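Local coordinates for protein KLLA0C04147p (Kluyveromyces lactis, PDB 5H2A) that probably binds and transfers sterols as a member of the OSBP family, this chain being its ankyrin-repeat domain, at residues A[206-211]-A[251-256]. Numbering follows the deposited sequence.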
# COMPACT_ATOMS: atom_id res chain seq x y z
N ARG A 206 -28.33 10.79 5.02
CA ARG A 206 -28.48 10.50 6.46
C ARG A 206 -27.92 9.13 6.81
O ARG A 206 -28.44 8.45 7.69
CB ARG A 206 -29.94 10.62 6.90
CG ARG A 206 -30.31 11.98 7.42
CD ARG A 206 -30.32 12.98 6.31
NE ARG A 206 -30.67 14.33 6.77
CZ ARG A 206 -30.87 15.36 5.95
NH1 ARG A 206 -30.76 15.17 4.64
NH2 ARG A 206 -31.18 16.55 6.42
N ASP A 207 -26.87 8.71 6.12
CA ASP A 207 -26.31 7.38 6.33
C ASP A 207 -25.23 7.52 7.40
O ASP A 207 -24.07 7.79 7.10
CB ASP A 207 -25.77 6.82 5.01
CG ASP A 207 -25.44 5.34 5.10
OD1 ASP A 207 -25.20 4.84 6.23
OD2 ASP A 207 -25.43 4.66 4.05
N ILE A 208 -25.63 7.36 8.66
CA ILE A 208 -24.72 7.57 9.78
C ILE A 208 -23.55 6.60 9.71
O ILE A 208 -22.39 6.99 9.90
CB ILE A 208 -25.48 7.42 11.11
CG1 ILE A 208 -26.46 8.59 11.27
CG2 ILE A 208 -24.50 7.35 12.28
CD1 ILE A 208 -27.48 8.41 12.41
N LEU A 209 -23.84 5.32 9.45
CA LEU A 209 -22.79 4.30 9.33
C LEU A 209 -21.70 4.71 8.34
O LEU A 209 -20.50 4.60 8.63
CB LEU A 209 -23.42 2.97 8.90
CG LEU A 209 -22.44 1.80 8.71
CD1 LEU A 209 -21.93 1.33 10.06
CD2 LEU A 209 -23.09 0.66 7.95
N LEU A 210 -22.11 5.15 7.15
CA LEU A 210 -21.14 5.47 6.12
C LEU A 210 -20.48 6.81 6.37
O LEU A 210 -19.28 6.97 6.10
CB LEU A 210 -21.80 5.46 4.73
CG LEU A 210 -21.77 4.10 4.02
CD1 LEU A 210 -20.34 3.67 3.71
CD2 LEU A 210 -22.47 3.02 4.87
N CYS A 211 -21.21 7.80 6.90
CA CYS A 211 -20.56 9.06 7.27
C CYS A 211 -19.47 8.83 8.31
O CYS A 211 -18.39 9.43 8.22
CB CYS A 211 -21.58 10.06 7.79
SG CYS A 211 -22.61 10.70 6.47
N ASP A 251 -30.07 13.78 12.46
CA ASP A 251 -29.30 14.96 12.07
C ASP A 251 -28.43 15.46 13.22
O ASP A 251 -27.34 15.99 12.98
CB ASP A 251 -30.24 16.07 11.58
CG ASP A 251 -30.63 15.89 10.12
OD1 ASP A 251 -30.42 14.77 9.58
OD2 ASP A 251 -31.15 16.84 9.50
N LEU A 252 -28.89 15.30 14.46
CA LEU A 252 -28.05 15.71 15.58
C LEU A 252 -26.77 14.89 15.63
O LEU A 252 -25.68 15.43 15.83
CB LEU A 252 -28.82 15.58 16.90
CG LEU A 252 -27.96 15.98 18.11
CD1 LEU A 252 -27.52 17.42 17.95
CD2 LEU A 252 -28.73 15.78 19.42
N GLU A 253 -26.87 13.58 15.41
CA GLU A 253 -25.67 12.76 15.45
C GLU A 253 -24.72 13.14 14.32
O GLU A 253 -23.50 13.24 14.54
CB GLU A 253 -26.02 11.27 15.38
CG GLU A 253 -24.77 10.39 15.37
CD GLU A 253 -25.05 8.95 15.76
OE1 GLU A 253 -26.24 8.56 15.81
OE2 GLU A 253 -24.06 8.22 16.02
N LEU A 254 -25.25 13.37 13.12
CA LEU A 254 -24.41 13.81 12.00
C LEU A 254 -23.76 15.15 12.30
O LEU A 254 -22.58 15.35 12.00
CB LEU A 254 -25.25 13.91 10.72
CG LEU A 254 -25.80 12.57 10.22
CD1 LEU A 254 -26.92 12.76 9.17
CD2 LEU A 254 -24.64 11.77 9.63
N LYS A 255 -24.51 16.08 12.88
CA LYS A 255 -23.94 17.38 13.24
C LYS A 255 -22.77 17.22 14.20
O LYS A 255 -21.70 17.82 14.01
CB LYS A 255 -25.04 18.26 13.83
CG LYS A 255 -24.57 19.52 14.56
CD LYS A 255 -25.76 20.47 14.78
CE LYS A 255 -25.47 21.54 15.83
NZ LYS A 255 -25.83 21.11 17.22
N LYS A 256 -22.95 16.41 15.25
CA LYS A 256 -21.88 16.21 16.23
C LYS A 256 -20.66 15.57 15.59
O LYS A 256 -19.51 15.95 15.89
CB LYS A 256 -22.39 15.34 17.39
CG LYS A 256 -23.36 16.05 18.33
CD LYS A 256 -23.57 15.25 19.61
CE LYS A 256 -24.85 15.67 20.33
NZ LYS A 256 -24.80 17.09 20.77
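Arg-206 lies beside Asp-251 and Ile-208 beside Leu-254 where the turn into helix 208-215 comes beside helix 249-268, the CA atoms of Ile-208 and Leu-254 lying 6.6 Å apart. Arg-206, just past the preceding helix, takes positive phi in its Schellman motif, and Asp-207 N-caps the next one, its OD1 accepting from Leu-210 N. From this turn the arginine reaches across with its chain bent at chi2 (69°) and meets the Asp-251 carboxylate side-on: NE donates to OD1 at 2.9 Å and NH2 to OD2 at 3.1 Å. Both oxygens use syn lone pairs, and the two planes lie 20° apart, so the bidentate salt bridge is nearly flat and fixes the rotation of both groups; NH1 is bonded to Lys-204 O. Next to the bridge, Leu-254 turns its two methyls to different partners: CD1 packs 3.9 Å from Arg-206 CG, while CD2 sits 3.9 Å from Cys-211 SG and 4.0 Å from Ile-208 CG1. Ile-208 also lies across the end of Glu-253, its CD1 3.6 Å from OE1; the glutamate's charge is paired through OE2 with Arg-212. Replacing Arg-206 by an alanine would probably leave the Asp-251 carboxylate without its paired donors and remove the CG that packs on Leu-254 CD1. Phe-202 and Val-203 of helix 198-204 also touch Cys-211. Two short helices joined by a tight turn, 198-204 and 208-215, make a helix-turn-helix pair consistent with the helical hairpins of an ankyrin fold, and the long C-terminal helix 249-268 packs on it at the end of the ankyrin domain of Osh1.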